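Local coordinates for pyruvate kinase (Pyrobaculum aerophilum, PDB 3QTG), which catalyses the last step of glycolysis, the interconversion of phosphoenolpyruvate and ADP with pyruvate and ATP, and needs a divalent metal ion, at residues L240-Q245 with T276-K282; R359-K364 with R389-F393; V379-S383 with I423-Y428. All blocks are in the same frame, centred on the assembly; numbering follows the deposited sequence.

Contact 1 of 3, residues L240-Q245 with T276-K282; sequences LEELVQ and TSLKYGK
Helix 240-245 passes the last turn of helix 266-279 with the backbones closest at Val244 and Ser277, whose CA atoms lie 6.2 Å apart. The beta-branched Val244 fills this seam: CG2 meets Thr276 CG2, while CG1 packs against Tyr280 CB at 3.9 Å and against the aliphatic part of Lys282. Beyond Val244 the carboxylate of Glu241 gathers three partners. Its OE1 accepts the hydroxyl of Tyr280 at the ring edge, the two planes 70° apart; OH and OE1 are modelled 2.5 Å apart, so short that the exact length is doubtful. On its syn side, Glu241 OE2 takes Lys279 NZ in a salt bridge of 3.1 Å; a bend at chi3 (80°) turns the lysine's ammonium back to it. A water also donates to OE2 and to Thr276 OG1, a hydroxyl further bonded to Arg272 O. Gln245 lays its amide nearly flat over one face of the Tyr280 ring, CD 3.4 Å from CE2, and its NE2 is tied at 3.1 Å to Glu241 O. With a leucine in place of Tyr280, Glu241 OE1 would probably lose its hydroxyl partner and the Gln245 amide its flat support. Gly281, with positive phi, completes the Schellman motif that ends the second helix. Both segments belong to the TIM barrel's outer helical layer, and Val244, Ser277 and Lys282 all rest on Val250 of strand 249-253 beneath.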
loop_
_atom_site.group_PDB
_atom_site.type_symbol
_atom_site.label_atom_id
_atom_site.label_comp_id
_atom_site.label_asym_id
_atom_site.label_seq_id
_atom_site.Cartn_x
_atom_site.Cartn_y
_atom_site.Cartn_z
ATOM N N LEU A 240 19.505 20.007 12.715
ATOM C CA LEU A 240 19.847 18.719 12.085
ATOM C C LEU A 240 19.540 18.646 10.584
ATOM O O LEU A 240 20.400 18.240 9.798
ATOM C CB LEU A 240 19.162 17.570 12.836
ATOM C CG LEU A 240 19.653 16.143 12.597
ATOM C CD1 LEU A 240 21.138 16.016 12.893
ATOM C CD2 LEU A 240 18.846 15.216 13.488
ATOM N N GLU A 241 18.327 19.054 10.202
ATOM C CA GLU A 241 17.905 19.113 8.792
ATOM C C GLU A 241 18.970 19.714 7.869
ATOM O O GLU A 241 19.406 19.073 6.894
ATOM C CB GLU A 241 16.602 19.901 8.653
ATOM C CG GLU A 241 15.380 19.212 9.256
ATOM C CD GLU A 241 14.860 18.082 8.386
ATOM O OE1 GLU A 241 14.699 18.298 7.168
ATOM O OE2 GLU A 241 14.599 16.976 8.917
ATOM N N GLU A 242 19.396 20.932 8.198
ATOM C CA GLU A 242 20.365 21.672 7.384
ATOM C C GLU A 242 21.781 21.146 7.513
ATOM O O GLU A 242 22.520 21.109 6.532
ATOM C CB GLU A 242 20.322 23.173 7.716
ATOM C CG GLU A 242 18.935 23.809 7.438
ATOM C CD GLU A 242 18.635 23.948 5.940
ATOM O OE1 GLU A 242 19.039 24.982 5.355
ATOM O OE2 GLU A 242 17.999 23.035 5.352
ATOM N N LEU A 243 22.159 20.736 8.720
ATOM C CA LEU A 243 23.490 20.189 8.947
ATOM C C LEU A 243 23.702 18.872 8.207
ATOM O O LEU A 243 24.777 18.629 7.665
ATOM C CB LEU A 243 23.761 19.984 10.445
ATOM C CG LEU A 243 24.331 21.159 11.241
ATOM C CD1 LEU A 243 24.551 20.731 12.673
ATOM C CD2 LEU A 243 25.634 21.654 10.641
ATOM N N VAL A 244 22.689 18.009 8.230
ATOM C CA VAL A 244 22.769 16.738 7.526
ATOM C C VAL A 244 22.963 17.007 6.040
ATOM O O VAL A 244 23.875 16.455 5.438
ATOM C CB VAL A 244 21.544 15.826 7.820
ATOM C CG1 VAL A 244 21.435 14.711 6.796
ATOM C CG2 VAL A 244 21.647 15.260 9.246
ATOM N N GLN A 245 22.156 17.914 5.480
ATOM C CA GLN A 245 22.204 18.195 4.037
ATOM C C GLN A 245 23.501 18.826 3.528
ATOM O O GLN A 245 23.789 18.757 2.329
ATOM C CB GLN A 245 20.977 18.989 3.585
ATOM C CG GLN A 245 19.698 18.196 3.760
ATOM C CD GLN A 245 18.465 18.964 3.338
ATOM O OE1 GLN A 245 18.141 19.038 2.150
ATOM N NE2 GLN A 245 17.758 19.528 4.312
ATOM N N THR A 276 17.134 10.880 10.088
ATOM C CA THR A 276 17.375 12.037 9.245
ATOM C C THR A 276 18.463 11.831 8.191
ATOM O O THR A 276 18.284 12.230 7.025
ATOM C CB THR A 276 17.620 13.275 10.114
ATOM O OG1 THR A 276 16.487 13.433 10.970
ATOM C CG2 THR A 276 17.800 14.530 9.277
ATOM N N SER A 277 19.558 11.183 8.574
ATOM C CA SER A 277 20.651 10.918 7.637
ATOM C C SER A 277 20.242 9.960 6.527
ATOM O O SER A 277 20.585 10.197 5.385
ATOM C CB SER A 277 21.917 10.379 8.339
ATOM O OG SER A 277 22.362 11.266 9.343
ATOM N N LEU A 278 19.531 8.885 6.887
ATOM C CA LEU A 278 19.001 7.917 5.931
ATOM C C LEU A 278 18.023 8.566 4.961
ATOM O O LEU A 278 18.149 8.357 3.764
ATOM C CB LEU A 278 18.375 6.693 6.633
ATOM C CG LEU A 278 19.327 5.741 7.381
ATOM C CD1 LEU A 278 18.583 4.804 8.307
ATOM C CD2 LEU A 278 20.110 4.926 6.382
ATOM N N LYS A 279 17.084 9.363 5.484
ATOM C CA LYS A 279 16.145 10.152 4.669
ATOM C C LYS A 279 16.836 10.986 3.578
ATOM O O LYS A 279 16.356 11.046 2.448
ATOM C CB LYS A 279 15.291 11.077 5.562
ATOM C CG LYS A 279 14.292 12.012 4.811
ATOM C CD LYS A 279 13.281 12.705 5.773
ATOM C CE LYS A 279 13.911 13.914 6.482
ATOM N NZ LYS A 279 13.252 14.441 7.763
ATOM N N TYR A 280 17.945 11.635 3.938
ATOM C CA TYR A 280 18.684 12.507 3.025
ATOM C C TYR A 280 19.838 11.846 2.280
ATOM O O TYR A 280 20.562 12.527 1.558
ATOM C CB TYR A 280 19.160 13.786 3.745
ATOM C CG TYR A 280 18.015 14.730 4.064
ATOM C CD1 TYR A 280 17.556 14.876 5.361
ATOM C CD2 TYR A 280 17.367 15.443 3.048
ATOM C CE1 TYR A 280 16.497 15.725 5.653
ATOM C CE2 TYR A 280 16.304 16.288 3.325
ATOM C CZ TYR A 280 15.880 16.420 4.624
ATOM O OH TYR A 280 14.843 17.252 4.910
ATOM N N GLY A 281 19.991 10.529 2.442
ATOM C CA GLY A 281 20.982 9.750 1.681
ATOM C C GLY A 281 22.406 10.093 2.040
ATOM O O GLY A 281 23.295 10.042 1.189
ATOM N N LYS A 282 22.626 10.467 3.303
ATOM C CA LYS A 282 23.985 10.684 3.811
ATOM C C LYS A 282 24.456 9.454 4.565
ATOM O O LYS A 282 23.728 8.947 5.397
ATOM C CB LYS A 282 24.029 11.895 4.749
ATOM C CG LYS A 282 23.704 13.235 4.103
ATOM C CD LYS A 282 24.574 13.509 2.909
ATOM C CE LYS A 282 24.276 14.890 2.321
ATOM N NZ LYS A 282 25.023 15.085 1.059
HETATM O O HOH W 1 15.035 15.698 11.362
#

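Contact 2 of 3, residues R359-K364 with R389-F393; sequences RDRFAK and RIAKF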
loop_
_atom_site.group_PDB
_atom_site.type_symbol
_atom_site.label_atom_id
_atom_site.label_comp_id
_atom_site.label_asym_id
_atom_site.label_seq_id
_atom_site.Cartn_x
_atom_site.Cartn_y
_atom_site.Cartn_z
ATOM N N ARG A 359 18.273 9.772 -11.457
ATOM C CA ARG A 359 19.326 8.840 -11.089
ATOM C C ARG A 359 18.984 8.074 -9.818
ATOM O O ARG A 359 19.305 6.888 -9.710
ATOM C CB ARG A 359 20.670 9.553 -10.986
ATOM C CG ARG A 359 21.236 9.945 -12.343
ATOM C CD ARG A 359 22.502 10.792 -12.204
ATOM N NE ARG A 359 22.161 12.137 -11.746
ATOM C CZ ARG A 359 22.941 12.906 -10.987
ATOM N NH1 ARG A 359 24.142 12.487 -10.603
ATOM N NH2 ARG A 359 22.523 14.117 -10.622
ATOM N N ASP A 360 18.316 8.754 -8.884
ATOM C CA ASP A 360 17.797 8.132 -7.664
ATOM C C ASP A 360 16.784 7.045 -8.000
ATOM O O ASP A 360 16.884 5.952 -7.466
ATOM C CB ASP A 360 17.142 9.164 -6.734
ATOM C CG ASP A 360 18.164 10.001 -5.929
ATOM O OD1 ASP A 360 19.386 9.673 -5.881
ATOM O OD2 ASP A 360 17.713 11.011 -5.338
ATOM N N ARG A 361 15.815 7.353 -8.873
ATOM C CA ARG A 361 14.801 6.380 -9.309
ATOM C C ARG A 361 15.477 5.188 -9.978
ATOM O O ARG A 361 15.134 4.064 -9.679
ATOM C CB ARG A 361 13.749 7.010 -10.234
ATOM C CG ARG A 361 13.164 8.286 -9.663
ATOM C CD ARG A 361 11.946 8.827 -10.433
ATOM N NE ARG A 361 11.380 9.957 -9.701
ATOM C CZ ARG A 361 10.383 9.853 -8.822
ATOM N NH1 ARG A 361 9.815 8.667 -8.575
ATOM N NH2 ARG A 361 9.952 10.945 -8.189
ATOM N N PHE A 362 16.469 5.436 -10.831
ATOM C CA PHE A 362 17.248 4.350 -11.450
ATOM C C PHE A 362 17.881 3.432 -10.394
ATOM O O PHE A 362 17.714 2.200 -10.452
ATOM C CB PHE A 362 18.334 4.918 -12.378
ATOM C CG PHE A 362 19.268 3.874 -12.972
ATOM C CD1 PHE A 362 18.880 3.120 -14.069
ATOM C CD2 PHE A 362 20.539 3.679 -12.447
ATOM C CE1 PHE A 362 19.738 2.187 -14.637
ATOM C CE2 PHE A 362 21.409 2.756 -12.990
ATOM C CZ PHE A 362 21.006 1.995 -14.100
ATOM N N ALA A 363 18.593 4.029 -9.430
ATOM C CA ALA A 363 19.329 3.247 -8.409
ATOM C C ALA A 363 18.394 2.441 -7.488
ATOM O O ALA A 363 18.622 1.261 -7.242
ATOM C CB ALA A 363 20.273 4.136 -7.607
ATOM N N LYS A 364 17.327 3.077 -7.025
ATOM C CA LYS A 364 16.269 2.403 -6.269
ATOM C C LYS A 364 15.692 1.200 -7.036
ATOM O O LYS A 364 15.548 0.118 -6.468
ATOM C CB LYS A 364 15.140 3.389 -5.947
ATOM C CG LYS A 364 14.052 2.814 -5.084
ATOM C CD LYS A 364 13.140 3.904 -4.588
ATOM C CE LYS A 364 11.984 3.352 -3.755
ATOM N NZ LYS A 364 10.912 2.782 -4.667
ATOM N N ARG A 389 25.142 6.052 -4.463
ATOM C CA ARG A 389 23.712 6.176 -4.687
ATOM C C ARG A 389 23.001 4.817 -4.500
ATOM O O ARG A 389 21.893 4.761 -4.001
ATOM C CB ARG A 389 23.413 6.787 -6.053
ATOM C CG ARG A 389 21.926 7.085 -6.272
ATOM C CD ARG A 389 21.630 7.606 -7.677
ATOM N NE ARG A 389 22.627 8.570 -8.127
ATOM C CZ ARG A 389 22.641 9.858 -7.809
ATOM N NH1 ARG A 389 23.626 10.634 -8.266
ATOM N NH2 ARG A 389 21.686 10.376 -7.037
ATOM N N ILE A 390 23.653 3.731 -4.883
ATOM C CA ILE A 390 23.099 2.397 -4.667
ATOM C C ILE A 390 23.044 2.080 -3.180
ATOM O O ILE A 390 22.005 1.624 -2.689
ATOM C CB ILE A 390 23.875 1.288 -5.452
ATOM C CG1 ILE A 390 23.433 1.284 -6.926
ATOM C CG2 ILE A 390 23.630 -0.100 -4.831
ATOM C CD1 ILE A 390 24.477 0.769 -7.867
ATOM N N ALA A 391 24.157 2.327 -2.483
ATOM C CA ALA A 391 24.266 2.029 -1.049
ATOM C C ALA A 391 23.198 2.680 -0.197
ATOM O O ALA A 391 22.734 2.086 0.784
ATOM C CB ALA A 391 25.662 2.383 -0.511
ATOM N N LYS A 392 22.800 3.898 -0.552
ATOM C CA LYS A 392 21.866 4.634 0.315
ATOM C C LYS A 392 20.494 3.999 0.330
ATOM O O LYS A 392 19.708 4.276 1.230
ATOM C CB LYS A 392 21.770 6.114 -0.053
ATOM C CG LYS A 392 21.018 6.411 -1.320
ATOM C CD LYS A 392 21.181 7.867 -1.704
ATOM C CE LYS A 392 20.115 8.237 -2.712
ATOM N NZ LYS A 392 20.311 9.614 -3.181
ATOM N N PHE A 393 20.205 3.155 -0.670
ATOM C CA PHE A 393 18.932 2.439 -0.691
ATOM C C PHE A 393 19.046 1.125 0.031
ATOM O O PHE A 393 18.110 0.348 0.007
ATOM C CB PHE A 393 18.392 2.249 -2.124
ATOM C CG PHE A 393 17.997 3.546 -2.779
ATOM C CD1 PHE A 393 16.797 4.171 -2.448
ATOM C CD2 PHE A 393 18.847 4.160 -3.692
ATOM C CE1 PHE A 393 16.446 5.385 -3.046
ATOM C CE2 PHE A 393 18.503 5.346 -4.290
ATOM C CZ PHE A 393 17.291 5.956 -3.968
#
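Asp360 OD1 is gripped by two cations that arrive from opposite faces of the carboxylate plane: Arg389 NH2 at 2.7 Å and Lys392 NZ at 2.9 Å from this oxygen. The arginine bond lies within its own guanidinium plane, although it meets the carboxylate from above. With OD2 bonded to Gln356 N, both oxygens of this buried aspartate have partners, and the surrounding positive charge would probably favour its ionised form. Lys392 suits its place because its chain, extended beyond CG, carries NZ across to Asp360. Arg389 starts with CG anti to the backbone N (chi1 -173°), which lays its methylenes on Ala363, CG 3.6 Å from CB; a bend at chi3 then swings the guanidinium past Arg359, whose CB sits over one of its faces. The two arginines also bring their NH1 atoms within 3.0 Å, a close approach of like charges that the nearby carboxylate probably helps to offset. The small methyl of Ala363 lets the backbones draw together, with its CA 5.4 Å from that of Ile390, and CB also touches Phe393 CE2. Lys364 contributes its hydrocarbon part: CB stands over a face of the Phe393 ring, 3.9 Å from the centroid, in a CH-pi contact. From the first helix, Arg359 packs on Leu461 of the second subunit and Phe362 on Val459 of the same subunit. Such packing of neighbouring helices, here joined through strand 376-380, is characteristic of the layered alpha/beta fold of the C-terminal domain of pyruvate kinase.

Contact 3 of 3, residues V379-S383 with I423-Y428; sequences VFSMS and IPAENY. With SO4 (sulfate ion), chain C.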
loop_
_atom_site.group_PDB
_atom_site.type_symbol
_atom_site.label_atom_id
_atom_site.label_comp_id
_atom_site.label_asym_id
_atom_site.label_seq_id
_atom_site.Cartn_x
_atom_site.Cartn_y
_atom_site.Cartn_z
ATOM N N VAL A 379 29.007 -2.758 -9.415
ATOM C CA VAL A 379 29.027 -1.397 -9.971
ATOM C C VAL A 379 30.426 -1.056 -10.428
ATOM O O VAL A 379 31.388 -1.247 -9.667
ATOM C CB VAL A 379 28.676 -0.291 -8.908
ATOM C CG1 VAL A 379 28.418 1.062 -9.579
ATOM C CG2 VAL A 379 27.511 -0.685 -8.053
ATOM N N PHE A 380 30.546 -0.517 -11.642
ATOM C CA PHE A 380 31.773 0.158 -12.036
ATOM C C PHE A 380 31.615 1.675 -11.926
ATOM O O PHE A 380 30.733 2.297 -12.530
ATOM C CB PHE A 380 32.338 -0.282 -13.397
ATOM C CG PHE A 380 33.834 -0.052 -13.515
ATOM C CD1 PHE A 380 34.737 -0.985 -13.014
ATOM C CD2 PHE A 380 34.332 1.115 -14.080
ATOM C CE1 PHE A 380 36.121 -0.773 -13.101
ATOM C CE2 PHE A 380 35.719 1.349 -14.150
ATOM C CZ PHE A 380 36.606 0.399 -13.656
ATOM N N SER A 381 32.487 2.256 -11.113
ATOM C CA SER A 381 32.316 3.612 -10.651
ATOM C C SER A 381 33.656 4.332 -10.708
ATOM O O SER A 381 34.629 3.862 -10.129
ATOM C CB SER A 381 31.769 3.575 -9.221
ATOM O OG SER A 381 31.260 4.828 -8.824
ATOM N N MET A 382 33.698 5.451 -11.427
ATOM C CA MET A 382 34.914 6.260 -11.576
ATOM C C MET A 382 35.250 7.052 -10.308
ATOM O O MET A 382 36.387 7.020 -9.842
ATOM C CB MET A 382 34.796 7.214 -12.771
ATOM C CG MET A 382 34.759 6.530 -14.134
ATOM S SD MET A 382 36.068 5.310 -14.388
ATOM C CE MET A 382 36.086 5.135 -16.182
ATOM N N SER A 383 34.260 7.755 -9.765
ATOM C CA SER A 383 34.455 8.622 -8.609
ATOM C C SER A 383 33.750 8.138 -7.347
ATOM O O SER A 383 33.819 8.797 -6.316
ATOM C CB SER A 383 33.971 10.043 -8.937
ATOM O OG SER A 383 34.698 10.569 -10.043
ATOM N N ILE A 423 40.459 -1.806 -9.780
ATOM C CA ILE A 423 40.457 -2.386 -11.129
ATOM C C ILE A 423 40.780 -1.299 -12.169
ATOM O O ILE A 423 39.912 -0.497 -12.510
ATOM C CB ILE A 423 39.091 -3.052 -11.474
ATOM C CG1 ILE A 423 38.766 -4.171 -10.483
ATOM C CG2 ILE A 423 39.090 -3.610 -12.911
ATOM C CD1 ILE A 423 37.362 -4.708 -10.613
ATOM N N PRO A 424 42.040 -1.267 -12.670
ATOM C CA PRO A 424 42.420 -0.399 -13.788
ATOM C C PRO A 424 41.617 -0.744 -15.051
ATOM O O PRO A 424 41.455 -1.927 -15.371
ATOM C CB PRO A 424 43.900 -0.726 -14.001
ATOM C CG PRO A 424 44.355 -1.335 -12.715
ATOM C CD PRO A 424 43.182 -2.063 -12.179
ATOM N N ALA A 425 41.101 0.279 -15.734
ATOM C CA ALA A 425 40.269 0.098 -16.939
ATOM C C ALA A 425 40.241 1.370 -17.776
ATOM O O ALA A 425 40.378 2.477 -17.237
ATOM C CB ALA A 425 38.843 -0.323 -16.567
ATOM N N GLU A 426 40.047 1.213 -19.087
ATOM C CA GLU A 426 40.182 2.336 -20.018
ATOM C C GLU A 426 38.896 3.137 -20.101
ATOM O O GLU A 426 38.909 4.337 -20.393
ATOM C CB GLU A 426 40.613 1.846 -21.410
ATOM C CG GLU A 426 41.503 2.842 -22.205
ATOM C CD GLU A 426 42.476 3.638 -21.318
ATOM O OE1 GLU A 426 43.450 3.038 -20.797
ATOM O OE2 GLU A 426 42.259 4.864 -21.137
ATOM N N ASN A 427 37.790 2.455 -19.815
ATOM C CA ASN A 427 36.461 3.016 -19.942
ATOM C C ASN A 427 35.497 2.151 -19.134
ATOM O O ASN A 427 35.889 1.107 -18.595
ATOM C CB ASN A 427 36.059 3.065 -21.424
ATOM C CG ASN A 427 36.165 1.704 -22.108
ATOM O OD1 ASN A 427 35.639 0.710 -21.619
ATOM N ND2 ASN A 427 36.837 1.662 -23.251
ATOM N N TYR A 428 34.240 2.578 -19.075
ATOM C CA TYR A 428 33.235 1.935 -18.253
ATOM C C TYR A 428 32.984 0.507 -18.689
ATOM O O TYR A 428 32.988 -0.394 -17.852
ATOM C CB TYR A 428 31.932 2.701 -18.329
ATOM C CG TYR A 428 31.844 3.852 -17.372
ATOM C CD1 TYR A 428 31.773 5.154 -17.843
ATOM C CD2 TYR A 428 31.835 3.641 -15.991
ATOM C CE1 TYR A 428 31.683 6.224 -16.968
ATOM C CE2 TYR A 428 31.740 4.710 -15.102
ATOM C CZ TYR A 428 31.660 5.994 -15.604
ATOM O OH TYR A 428 31.584 7.062 -14.760
HETATM S S SO4 C . 30.638 7.321 -11.166
HETATM O O1 SO4 C . 31.457 6.621 -12.130
HETATM O O2 SO4 C . 31.523 8.076 -10.269
HETATM O O3 SO4 C . 29.852 6.376 -10.374
HETATM O O4 SO4 C . 29.703 8.253 -11.797
#
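The Phe380 and Tyr428 rings meet at the edge of the phenylalanine, CD2 to CD2 at 4.0 Å, and Ile423 O lies in the plane of the Phe380 ring at another part of its rim. Over one face of Tyr428 comes Met382 CE, with SD 4.8 Å from the ring centroid in a Met-aromatic contact; at the tyrosine's edge lie Phe380 O and a sulfate oxygen. All this belongs to the alpha/beta domain, where strand 376-380 runs out into a loop beside the start of helix 428-439. A first torsion of -155° swings the buried Phe380 ring away from its backbone N and under the 423-428 loop, where CZ touches Ala425 CB at 3.7 Å; the small methyl suits so close an approach. Met382 bends at chi2 (-49°), and its CG makes the closer touch, 3.5 Å from Tyr428 CZ. Asn427 is the N-cap of the following helix, its OD1 bonded to Glu430 N, and Tyr448 stacks on Tyr428. The sulfate, probably from the crystallisation liquor, also receives Thr385 N and Leu386 N at the start of helix 385-391. Its place is consistent with the loop that holds an effector phosphate in eukaryotic pyruvate kinases, though no such role is established here. Among the sulfate's donors, Ser381 OG binds O3 at 2.6 Å, Tyr428 OH, less surely placed, reaches O1, and Met382 N meets O1 at 2.6 Å and 158°, with Ser383 N 2.8 Å from O2.

Along the chain, contact 1 closes before contact 2 opens, whereas contacts 2 and 3 alternate their segments: helix 358-373, strand 376-380, helix 385-391 and then the loop leading into helix 428-439. Contact 1 lies in the TIM-barrel domain, the other two in the C-terminal alpha/beta domain. Centres of contacts 1 and 2 are about 16 Å apart, and the domains meet there, Gly281 CA lying 3.9 Å from Lys392 CD. Contacts 2 and 3, about 18 Å apart between centres, touch where Ile390 CD1 packs on Val379 CG2. Contact 2 thus joins two helices of the C-terminal domain just where that domain abuts the barrel, while contact 3, its nearest atoms about 13 Å from contact 1, lies at the sheet end beyond.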